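Local coordinates for DNA replication and repair protein RecF (Caldanaerobacter subterraneus subsp. tengcongensis, PDB 5Z69) that is an ABC-type ATPase and recombination mediator of the RecFOR pathway of DNA repair, thought to bind single-stranded DNA, at residues 15-20 and 70-75; 48-53 and 118-123; 74-79 and 90-95. All blocks are in the same frame, centred on the assembly; numbering follows the deposited sequence. Where two conformers were deposited one is given.

Interaction 1. Residues 15-20 and 70-75; sequences VDNFRN and FDEEYF. With AGS (phosphothiophosphoric acid-adenylate ester), chain C.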
loop_
_atom_site.group_PDB
_atom_site.type_symbol
_atom_site.label_atom_id
_atom_site.label_comp_id
_atom_site.label_asym_id
_atom_site.label_seq_id
_atom_site.Cartn_x
_atom_site.Cartn_y
_atom_site.Cartn_z
ATOM N N VAL A 15 17.713 31.675 -26.295
ATOM C CA VAL A 15 18.552 30.911 -25.383
ATOM C C VAL A 15 19.999 31.395 -25.397
ATOM O O VAL A 15 20.604 31.556 -26.443
ATOM C CB VAL A 15 18.496 29.399 -25.699
ATOM C CG1 VAL A 15 17.121 28.832 -25.326
ATOM C CG2 VAL A 15 18.785 29.144 -27.184
ATOM N N ASP A 16 20.542 31.621 -24.210
ATOM C CA ASP A 16 21.884 32.161 -24.055
ATOM C C ASP A 16 22.670 31.300 -23.048
ATOM O O ASP A 16 22.291 31.212 -21.889
ATOM C CB ASP A 16 21.791 33.627 -23.600
ATOM C CG ASP A 16 23.153 34.307 -23.478
ATOM O OD1 ASP A 16 24.161 33.739 -23.968
ATOM O OD2 ASP A 16 23.192 35.416 -22.888
ATOM N N ASN A 17 23.756 30.671 -23.497
ATOM C CA ASN A 17 24.533 29.729 -22.664
ATOM C C ASN A 17 23.691 28.605 -22.078
ATOM O O ASN A 17 23.973 28.111 -20.972
ATOM C CB ASN A 17 25.243 30.446 -21.515
ATOM C CG ASN A 17 26.318 31.404 -21.994
ATOM O OD1 ASN A 17 26.922 31.203 -23.045
ATOM N ND2 ASN A 17 26.558 32.450 -21.222
ATOM N N PHE A 18 22.644 28.202 -22.787
ATOM C CA PHE A 18 21.836 27.116 -22.276
ATOM C C PHE A 18 22.349 25.797 -22.847
ATOM O O PHE A 18 22.320 25.604 -24.055
ATOM C CB PHE A 18 20.349 27.312 -22.601
ATOM C CG PHE A 18 19.460 26.320 -21.901
ATOM C CD1 PHE A 18 18.940 26.600 -20.644
ATOM C CD2 PHE A 18 19.184 25.090 -22.476
ATOM C CE1 PHE A 18 18.123 25.691 -19.988
ATOM C CE2 PHE A 18 18.364 24.158 -21.815
ATOM C CZ PHE A 18 17.838 24.465 -20.568
ATOM N N ARG A 19 22.831 24.910 -21.972
ATOM C CA ARG A 19 23.386 23.621 -22.395
ATOM C C ARG A 19 24.394 23.799 -23.553
ATOM O O ARG A 19 25.264 24.659 -23.489
ATOM C CB ARG A 19 22.257 22.664 -22.805
ATOM C CG ARG A 19 21.321 22.228 -21.665
ATOM C CD ARG A 19 21.924 21.112 -20.785
ATOM N NE ARG A 19 20.892 20.459 -19.992
ATOM C CZ ARG A 19 21.109 19.436 -19.158
ATOM N NH1 ARG A 19 22.325 18.939 -18.976
ATOM N NH2 ARG A 19 20.106 18.907 -18.490
ATOM N N ASN A 20 24.248 23.014 -24.618
ATOM C CA ASN A 20 25.086 23.113 -25.796
ATOM C C ASN A 20 24.462 24.034 -26.843
ATOM O O ASN A 20 24.983 24.147 -27.951
ATOM C CB ASN A 20 25.318 21.714 -26.406
ATOM C CG ASN A 20 24.138 21.234 -27.253
ATOM O OD1 ASN A 20 22.969 21.421 -26.888
ATOM N ND2 ASN A 20 24.441 20.641 -28.401
ATOM N N PHE A 70 29.002 24.708 -20.501
ATOM C CA PHE A 70 30.296 24.398 -19.891
ATOM C C PHE A 70 31.233 25.609 -19.912
ATOM O O PHE A 70 31.461 26.237 -20.954
ATOM C CB PHE A 70 30.956 23.201 -20.591
ATOM C CG PHE A 70 30.165 21.911 -20.489
ATOM C CD1 PHE A 70 29.367 21.650 -19.388
ATOM C CD2 PHE A 70 30.227 20.963 -21.499
ATOM C CE1 PHE A 70 28.642 20.469 -19.300
ATOM C CE2 PHE A 70 29.506 19.786 -21.416
ATOM C CZ PHE A 70 28.713 19.541 -20.317
ATOM N N ASP A 71 31.740 25.935 -18.726
ATOM C CA ASP A 71 32.685 27.035 -18.491
ATOM C C ASP A 71 32.085 28.434 -18.536
ATOM O O ASP A 71 32.823 29.421 -18.531
ATOM C CB ASP A 71 33.845 26.969 -19.483
ATOM C CG ASP A 71 34.951 26.066 -19.008
ATOM O OD1 ASP A 71 36.131 26.381 -19.284
ATOM O OD2 ASP A 71 34.633 25.048 -18.344
ATOM N N GLU A 72 30.762 28.540 -18.576
ATOM C CA GLU A 72 30.162 29.868 -18.529
ATOM C C GLU A 72 29.691 30.126 -17.111
ATOM O O GLU A 72 29.737 29.242 -16.285
ATOM C CB GLU A 72 29.025 29.987 -19.539
ATOM C CG GLU A 72 29.495 29.843 -20.975
ATOM C CD GLU A 72 30.461 30.951 -21.412
ATOM O OE1 GLU A 72 31.235 30.711 -22.366
ATOM O OE2 GLU A 72 30.434 32.059 -20.822
ATOM N N GLU A 73 29.254 31.342 -16.812
ATOM C CA GLU A 73 28.841 31.641 -15.438
ATOM C C GLU A 73 27.326 31.706 -15.214
ATOM O O GLU A 73 26.874 31.768 -14.066
ATOM C CB GLU A 73 29.472 32.959 -14.996
ATOM C CG GLU A 73 30.945 32.808 -14.648
ATOM C CD GLU A 73 31.532 34.070 -14.066
ATOM O OE1 GLU A 73 31.007 35.168 -14.362
ATOM O OE2 GLU A 73 32.509 33.960 -13.299
ATOM N N TYR A 74 26.557 31.726 -16.303
ATOM C CA TYR A 74 25.091 31.817 -16.230
ATOM C C TYR A 74 24.440 31.209 -17.456
ATOM O O TYR A 74 25.085 31.028 -18.491
ATOM C CB TYR A 74 24.613 33.280 -16.133
ATOM C CG TYR A 74 24.761 34.035 -17.449
ATOM C CD1 TYR A 74 25.957 34.682 -17.776
ATOM C CD2 TYR A 74 23.714 34.092 -18.365
ATOM C CE1 TYR A 74 26.105 35.377 -18.985
ATOM C CE2 TYR A 74 23.845 34.770 -19.558
ATOM C CZ TYR A 74 25.038 35.427 -19.862
ATOM O OH TYR A 74 25.136 36.065 -21.059
ATOM N N PHE A 75 23.147 30.931 -17.355
ATOM C CA PHE A 75 22.349 30.804 -18.567
ATOM C C PHE A 75 21.141 31.725 -18.481
ATOM O O PHE A 75 20.759 32.201 -17.405
ATOM C CB PHE A 75 21.922 29.361 -18.829
ATOM C CG PHE A 75 20.818 28.846 -17.913
ATOM C CD1 PHE A 75 19.486 29.205 -18.117
ATOM C CD2 PHE A 75 21.109 27.963 -16.889
ATOM C CE1 PHE A 75 18.474 28.710 -17.292
ATOM C CE2 PHE A 75 20.105 27.468 -16.040
ATOM C CZ PHE A 75 18.782 27.827 -16.243
HETATM P PG AGS C . 17.183 13.664 -27.459
HETATM S S1G AGS C . 15.569 13.957 -28.522
HETATM O O2G AGS C . 17.950 12.420 -28.021
HETATM O O3G AGS C . 16.709 13.332 -26.010
HETATM P PB AGS C . 19.539 15.045 -28.190
HETATM O O1B AGS C . 19.557 16.031 -29.311
HETATM O O2B AGS C . 19.901 13.631 -28.674
HETATM O O3B AGS C . 18.097 14.958 -27.470
HETATM P PA AGS C . 20.584 16.644 -26.123
HETATM O O1A AGS C . 19.585 17.679 -26.657
HETATM O O2A AGS C . 20.330 16.041 -24.776
HETATM O O3A AGS C . 20.694 15.442 -27.169
HETATM O "O5'" AGS C . 22.020 17.232 -26.160
HETATM C "C5'" AGS C . 22.862 17.052 -25.056
HETATM C "C4'" AGS C . 24.234 17.333 -25.587
HETATM O "O4'" AGS C . 24.705 18.583 -25.034
HETATM C "C3'" AGS C . 25.269 16.279 -25.210
HETATM O "O3'" AGS C . 26.224 16.122 -26.253
HETATM C "C2'" AGS C . 25.843 16.831 -23.902
HETATM O "O2'" AGS C . 27.190 16.424 -23.684
HETATM C "C1'" AGS C . 25.772 18.345 -24.139
HETATM N N9 AGS C . 25.549 19.119 -22.928
HETATM C C8 AGS C . 24.754 18.791 -21.856
HETATM N N7 AGS C . 24.772 19.674 -20.891
HETATM C C5 AGS C . 25.632 20.656 -21.352
HETATM C C6 AGS C . 26.084 21.869 -20.798
HETATM N N6 AGS C . 25.693 22.323 -19.603
HETATM N N1 AGS C . 26.963 22.604 -21.514
HETATM C C2 AGS C . 27.350 22.155 -22.712
HETATM N N3 AGS C . 26.996 21.030 -23.339
HETATM C C4 AGS C . 26.128 20.325 -22.602
HETATM O O HOH W 1 28.808 34.438 -21.710
#
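Phe18 and Phe75 form an edge-to-face (T-shaped) pair: the Phe18 edge at CD1 comes over one face of Phe75, toward the rim, 3.7 Å from Phe75 CD1, with the planes at 87°. With its CG anti to the backbone N (chi1 -171°), Phe18 runs side by side with Phe75, both side chains pointing the same way. At the far end of the contact, the Tyr74 hydroxyl donates to Asp16 OD2 (OH to OD2 2.7 Å); ring and carboxylate stand almost perpendicular, and the hydroxyl arrives 35° above the carboxylate plane. Asn17 ND2 lies over one face of the same tyrosine ring, 3.6 Å from Tyr74 CZ, and also makes a weak hydrogen bond to Tyr74 O. Water 1 links this nitrogen to Glu72 OE2. Were Tyr74 a leucine, the Asp16 carboxylate would probably be left without its hydroxyl donor and the Asn17 amide without the ring beneath it. Both segments also hold the adenine of the nucleotide analogue: Arg19 NH1 reaches N7 in the guanidinium plane (3.2 Å), and the Phe70 backbone N bonds to N1 (3.1 Å). The Phe70 ring covers the adenine, N1 lying 3.2 Å above the ring's centre. Arg19 NE is salt-bridged to Glu48. Strands 9-16 and 74-83 are antiparallel neighbours in one sheet, and the Phe18-Phe75 pair rests on helix 43-55 through Ala49 and Leu52.

Interaction 2. Residues 48-53 and 118-123; sequences EAIRLL and GHFLTV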
loop_
_atom_site.group_PDB
_atom_site.type_symbol
_atom_site.label_atom_id
_atom_site.label_comp_id
_atom_site.label_asym_id
_atom_site.label_seq_id
_atom_site.Cartn_x
_atom_site.Cartn_y
_atom_site.Cartn_z
ATOM N N GLU A 48 13.897 21.144 -23.105
ATOM C CA GLU A 48 14.163 21.438 -21.710
ATOM C C GLU A 48 14.106 22.952 -21.466
ATOM O O GLU A 48 13.604 23.404 -20.443
ATOM C CB GLU A 48 15.527 20.876 -21.296
ATOM C CG GLU A 48 15.916 21.090 -19.827
ATOM C CD GLU A 48 17.276 20.442 -19.490
ATOM O OE1 GLU A 48 17.358 19.645 -18.525
ATOM O OE2 GLU A 48 18.256 20.724 -20.199
ATOM N N ALA A 49 14.622 23.734 -22.406
ATOM C CA ALA A 49 14.558 25.190 -22.286
ATOM C C ALA A 49 13.108 25.680 -22.357
ATOM O O ALA A 49 12.701 26.567 -21.609
ATOM C CB ALA A 49 15.411 25.853 -23.370
ATOM N N ILE A 50 12.320 25.101 -23.250
ATOM C CA ILE A 50 10.916 25.489 -23.351
ATOM C C ILE A 50 10.134 25.091 -22.101
ATOM O O ILE A 50 9.387 25.898 -21.560
ATOM C CB ILE A 50 10.263 24.880 -24.588
ATOM C CG1 ILE A 50 10.962 25.429 -25.824
ATOM C CG2 ILE A 50 8.772 25.221 -24.614
ATOM C CD1 ILE A 50 10.764 24.606 -27.070
ATOM N N ARG A 51 10.327 23.862 -21.620
ATOM C CA ARG A 51 9.633 23.377 -20.424
ATOM C C ARG A 51 10.035 24.136 -19.154
ATOM O O ARG A 51 9.247 24.258 -18.204
ATOM C CB ARG A 51 9.902 21.881 -20.258
ATOM C CG ARG A 51 9.267 21.239 -19.033
ATOM C CD ARG A 51 7.751 21.226 -19.079
ATOM N NE ARG A 51 7.221 20.391 -17.998
ATOM C CZ ARG A 51 5.958 20.373 -17.582
ATOM N NH1 ARG A 51 5.038 21.139 -18.160
ATOM N NH2 ARG A 51 5.614 19.573 -16.575
ATOM N N LEU A 52 11.259 24.658 -19.142
ATOM C CA LEU A 52 11.736 25.507 -18.048
ATOM C C LEU A 52 10.828 26.721 -17.791
ATOM O O LEU A 52 10.618 27.136 -16.639
ATOM C CB LEU A 52 13.164 25.985 -18.356
ATOM C CG LEU A 52 13.798 27.010 -17.406
ATOM C CD1 LEU A 52 14.318 26.266 -16.164
ATOM C CD2 LEU A 52 14.930 27.791 -18.103
ATOM N N LEU A 53 10.322 27.312 -18.877
ATOM C CA LEU A 53 9.427 28.477 -18.814
ATOM C C LEU A 53 8.094 28.126 -18.142
ATOM O O LEU A 53 7.417 29.012 -17.621
ATOM C CB LEU A 53 9.170 29.069 -20.229
ATOM C CG LEU A 53 10.227 29.933 -20.947
ATOM C CD1 LEU A 53 11.449 29.199 -20.885
ATOM C CD2 LEU A 53 9.941 30.095 -22.411
ATOM N N GLY A 118 1.246 28.658 -13.665
ATOM C CA GLY A 118 1.404 28.246 -15.032
ATOM C C GLY A 118 1.056 29.522 -15.826
ATOM O O GLY A 118 -0.048 29.738 -16.366
ATOM N N HIS A 119 2.020 30.426 -15.858
ATOM C CA HIS A 119 1.976 31.563 -16.767
ATOM C C HIS A 119 2.025 31.027 -18.188
ATOM O O HIS A 119 1.447 31.597 -19.105
ATOM C CB HIS A 119 3.148 32.523 -16.487
ATOM C CG HIS A 119 2.954 33.358 -15.260
ATOM N ND1 HIS A 119 2.175 34.500 -15.253
ATOM C CD2 HIS A 119 3.428 33.213 -13.996
ATOM C CE1 HIS A 119 2.167 35.015 -14.033
ATOM N NE2 HIS A 119 2.920 34.253 -13.253
ATOM N N PHE A 120 2.755 29.934 -18.351
ATOM C CA PHE A 120 2.912 29.243 -19.639
ATOM C C PHE A 120 2.675 27.757 -19.425
ATOM O O PHE A 120 3.478 27.092 -18.761
ATOM C CB PHE A 120 4.312 29.486 -20.209
ATOM C CG PHE A 120 4.631 28.696 -21.462
ATOM C CD1 PHE A 120 3.809 28.765 -22.580
ATOM C CD2 PHE A 120 5.796 27.942 -21.542
ATOM C CE1 PHE A 120 4.117 28.064 -23.744
ATOM C CE2 PHE A 120 6.121 27.242 -22.713
ATOM C CZ PHE A 120 5.262 27.289 -23.809
ATOM N N LEU A 121 1.582 27.224 -19.969
ATOM C CA LEU A 121 1.260 25.794 -19.742
ATOM C C LEU A 121 1.746 24.893 -20.862
ATOM O O LEU A 121 1.462 25.129 -22.039
ATOM C CB LEU A 121 -0.251 25.587 -19.586
ATOM C CG LEU A 121 -0.892 26.391 -18.457
ATOM C CD1 LEU A 121 -2.404 26.340 -18.518
ATOM C CD2 LEU A 121 -0.380 25.797 -17.152
ATOM N N THR A 122 2.469 23.851 -20.472
ATOM C CA THR A 122 2.921 22.819 -21.383
ATOM C C THR A 122 2.572 21.449 -20.799
ATOM O O THR A 122 2.366 21.316 -19.600
ATOM C CB THR A 122 4.460 22.856 -21.604
ATOM O OG1 THR A 122 5.093 22.934 -20.327
ATOM C CG2 THR A 122 4.897 24.058 -22.471
ATOM N N VAL A 123 2.491 20.442 -21.657
ATOM C CA VAL A 123 2.537 19.048 -21.218
ATOM C C VAL A 123 3.631 18.388 -22.031
ATOM O O VAL A 123 3.665 18.541 -23.251
ATOM C CB VAL A 123 1.202 18.315 -21.438
ATOM C CG1 VAL A 123 1.308 16.838 -20.986
ATOM C CG2 VAL A 123 0.095 19.041 -20.702
HETATM O O HOH W 2 4.858 29.272 -16.439
#
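Phe120 reaches toward helix residues Ile50 and Leu53, its CG anti to the backbone N (chi1 174°), which carries the ring from the loop to the helix. Near its root, CB approaches Leu53 O at 4.1 Å; one step further, CD2 touches Leu53 CB (3.8 Å), which lies obliquely to the ring. CE2 then meets two parts of Ile50: the carbonyl O at the ring edge, 3.7 Å away, and the methyl CG2 at 3.8 Å. The same methyl is the neighbour of CZ, so one side of the ring's rim follows a single helical turn. At the backbone of Phe120, water 2 joins Phe120 N to Leu53 O. Alongside, Arg51 leaves the helix pointing away from the loop but bends at chi2 (66°), and its NH1 donates to Thr122 OG1 (2.8 Å), which lies in the guanidinium plane; the N-H...O angle is 159°. That hydroxyl is gripped a second time by Ser54, which also bonds to Phe120 O. The contact joins helix 43-55 to the start of strand 122-125, an outermost strand of the mixed sheet within this chain. Leu320 of adjacent strand 318-321 touches Ile50, Arg51 and Thr122, and Val81 of strand 74-83 meets Phe120.

Interaction 3. Residues 74-79 and 90-95; sequences YFYVRG and KIEFGY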
loop_
_atom_site.group_PDB
_atom_site.type_symbol
_atom_site.label_atom_id
_atom_site.label_comp_id
_atom_site.label_asym_id
_atom_site.label_seq_id
_atom_site.Cartn_x
_atom_site.Cartn_y
_atom_site.Cartn_z
ATOM N N TYR A 74 26.557 31.726 -16.303
ATOM C CA TYR A 74 25.091 31.817 -16.230
ATOM C C TYR A 74 24.440 31.209 -17.456
ATOM O O TYR A 74 25.085 31.028 -18.491
ATOM C CB TYR A 74 24.613 33.280 -16.133
ATOM C CG TYR A 74 24.761 34.035 -17.449
ATOM C CD1 TYR A 74 25.957 34.682 -17.776
ATOM C CD2 TYR A 74 23.714 34.092 -18.365
ATOM C CE1 TYR A 74 26.105 35.377 -18.985
ATOM C CE2 TYR A 74 23.845 34.770 -19.558
ATOM C CZ TYR A 74 25.038 35.427 -19.862
ATOM O OH TYR A 74 25.136 36.065 -21.059
ATOM N N PHE A 75 23.147 30.931 -17.355
ATOM C CA PHE A 75 22.349 30.804 -18.567
ATOM C C PHE A 75 21.141 31.725 -18.481
ATOM O O PHE A 75 20.759 32.201 -17.405
ATOM C CB PHE A 75 21.922 29.361 -18.829
ATOM C CG PHE A 75 20.818 28.846 -17.913
ATOM C CD1 PHE A 75 19.486 29.205 -18.117
ATOM C CD2 PHE A 75 21.109 27.963 -16.889
ATOM C CE1 PHE A 75 18.474 28.710 -17.292
ATOM C CE2 PHE A 75 20.105 27.468 -16.040
ATOM C CZ PHE A 75 18.782 27.827 -16.243
ATOM N N TYR A 76 20.524 31.947 -19.625
ATOM C CA TYR A 76 19.403 32.844 -19.690
ATOM C C TYR A 76 18.447 32.364 -20.751
ATOM O O TYR A 76 18.857 32.060 -21.881
ATOM C CB TYR A 76 19.894 34.265 -19.987
ATOM C CG TYR A 76 18.797 35.275 -20.286
ATOM C CD1 TYR A 76 18.030 35.821 -19.263
ATOM C CD2 TYR A 76 18.531 35.676 -21.581
ATOM C CE1 TYR A 76 17.040 36.774 -19.530
ATOM C CE2 TYR A 76 17.538 36.638 -21.858
ATOM C CZ TYR A 76 16.816 37.186 -20.816
ATOM O OH TYR A 76 15.816 38.097 -21.042
ATOM N N VAL A 77 17.170 32.291 -20.393
ATOM C CA VAL A 77 16.138 31.907 -21.358
ATOM C C VAL A 77 15.017 32.931 -21.317
ATOM O O VAL A 77 14.566 33.304 -20.224
ATOM C CB VAL A 77 15.581 30.492 -21.071
ATOM C CG1 VAL A 77 14.519 30.115 -22.100
ATOM C CG2 VAL A 77 16.700 29.453 -21.080
ATOM N N ARG A 78 14.574 33.374 -22.494
ATOM C CA ARG A 78 13.437 34.299 -22.594
ATOM C C ARG A 78 12.442 33.812 -23.620
ATOM O O ARG A 78 12.783 33.541 -24.775
ATOM C CB ARG A 78 13.835 35.726 -22.987
ATOM C CG ARG A 78 12.576 36.557 -23.365
ATOM C CD ARG A 78 12.856 37.727 -24.346
ATOM N NE ARG A 78 14.055 38.380 -23.909
ATOM C CZ ARG A 78 15.116 38.684 -24.645
ATOM N NH1 ARG A 78 15.173 38.484 -25.959
ATOM N NH2 ARG A 78 16.131 39.225 -24.014
ATOM N N GLY A 79 11.199 33.673 -23.177
ATOM C CA GLY A 79 10.119 33.252 -24.061
ATOM C C GLY A 79 9.084 34.354 -24.164
ATOM O O GLY A 79 8.819 35.073 -23.186
ATOM N N LYS A 90 5.927 38.160 -21.481
ATOM C CA LYS A 90 7.362 37.887 -21.494
ATOM C C LYS A 90 7.754 37.089 -20.263
ATOM O O LYS A 90 7.463 37.482 -19.132
ATOM C CB LYS A 90 8.181 39.203 -21.566
ATOM C CG LYS A 90 9.710 38.946 -21.747
ATOM C CD LYS A 90 10.594 40.177 -21.408
ATOM C CE LYS A 90 10.222 41.390 -22.206
ATOM N NZ LYS A 90 11.134 42.539 -21.889
ATOM N N ILE A 91 8.407 35.955 -20.474
ATOM C CA ILE A 91 8.851 35.157 -19.349
ATOM C C ILE A 91 10.347 34.973 -19.436
ATOM O O ILE A 91 10.863 34.397 -20.405
ATOM C CB ILE A 91 8.161 33.759 -19.319
ATOM C CG1 ILE A 91 6.630 33.900 -19.306
ATOM C CG2 ILE A 91 8.676 32.905 -18.118
ATOM C CD1 ILE A 91 5.931 32.499 -19.273
ATOM N N GLU A 92 11.042 35.462 -18.416
ATOM C CA GLU A 92 12.501 35.378 -18.368
ATOM C C GLU A 92 13.024 34.560 -17.207
ATOM O O GLU A 92 12.574 34.721 -16.067
ATOM C CB GLU A 92 13.106 36.766 -18.259
ATOM C CG GLU A 92 12.754 37.699 -19.382
ATOM C CD GLU A 92 13.248 39.080 -19.065
ATOM O OE1 GLU A 92 12.533 39.775 -18.318
ATOM O OE2 GLU A 92 14.377 39.445 -19.496
ATOM N N PHE A 93 14.033 33.745 -17.484
ATOM C CA PHE A 93 14.644 32.892 -16.454
ATOM C C PHE A 93 16.156 32.957 -16.604
ATOM O O PHE A 93 16.706 32.460 -17.590
ATOM C CB PHE A 93 14.158 31.454 -16.603
ATOM C CG PHE A 93 14.456 30.566 -15.421
ATOM C CD1 PHE A 93 15.771 30.217 -15.091
ATOM C CD2 PHE A 93 13.427 30.040 -14.661
ATOM C CE1 PHE A 93 16.044 29.359 -13.988
ATOM C CE2 PHE A 93 13.689 29.177 -13.557
ATOM C CZ PHE A 93 14.996 28.848 -13.230
ATOM N N GLY A 94 16.817 33.609 -15.650
ATOM C CA GLY A 94 18.263 33.717 -15.649
ATOM C C GLY A 94 18.820 32.980 -14.427
ATOM O O GLY A 94 18.307 33.116 -13.319
ATOM N N TYR A 95 19.852 32.172 -14.623
ATOM C CA TYR A 95 20.505 31.509 -13.485
ATOM C C TYR A 95 22.022 31.688 -13.531
ATOM O O TYR A 95 22.622 31.426 -14.565
ATOM C CB TYR A 95 20.177 30.023 -13.455
ATOM C CG TYR A 95 20.974 29.226 -12.415
ATOM C CD1 TYR A 95 20.584 29.194 -11.080
ATOM C CD2 TYR A 95 22.107 28.503 -12.780
ATOM C CE1 TYR A 95 21.314 28.465 -10.123
ATOM C CE2 TYR A 95 22.841 27.771 -11.838
ATOM C CZ TYR A 95 22.437 27.756 -10.514
ATOM O OH TYR A 95 23.161 27.022 -9.595
#
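The Phe75 ring carries Tyr95 CB over the face opposite Phe18, a CH-pi contact in which CB lies 4.0 Å from the ring centroid of Phe75. At its rim stands Phe93: the two rings are almost parallel (4° between planes) but meet rim to rim, Phe75 CE1 to Phe93 CD1 3.8 Å, rather than stacking. The Tyr95 ring is turned obliquely to Phe75, and the three form an aromatic cluster on one side of the sheet, the side of Val77 and Ile91. The opposite side is polar. Here the edge of the Tyr76 ring faces Glu92, whose OE2 accepts the hydroxyl's hydrogen bond on its anti lone pair (Tyr76 OH to Glu92 OE2 2.5 Å); ring and carboxylate planes are 83° apart. Gly94 CA lies at the same ring's edge, 4.2 Å from Tyr76 CD1. Arg78 NH2 also donates to Tyr76 OH (3.2 Å), tilted from the guanidinium plane, and Arg78 NE adds a weak bond. Between the strands, Phe75 with Tyr95, Val77 with Phe93 and Gly79 with Ile91 are hydrogen-bonded pairs, each with two backbone bonds, while Tyr76-Gly94 and Arg78-Glu92 are non-hydrogen-bonded pairs. Segments 74-79 and 90-95 run at 175° to each other, within the antiparallel beta hairpin of strands 74-83 and 86-96, inside a larger antiparallel sheet whose apolar side faces Leu52 and Leu53 of helix 43-55.

Overall arrangement
Helix 43-55, which begins at the P-loop's end, lies between the two sheets that the three contacts sample. Interaction 2 ties it to the mixed sheet, and interactions 1 and 3, centred about 11 Å apart, share Tyr74 and Phe75 on the antiparallel sheet. Leu52 CD2 packs on Phe75 CE1 at 3.8 Å and Leu53 CD1 on Val77 CG1 at 3.4 Å, while Phe120 CB touches Ile91 CD1, so interaction 2 meets the apolar side of the hairpin. Interaction 1 holds the nucleotide: Arg19, Asn20 and Phe70 line its pocket, and Arg19 NE joins the helix at Glu48 OE2 (2.7 Å). The Phe75 and Ile50 side chains lie about 8 and 11 Å from the analogue.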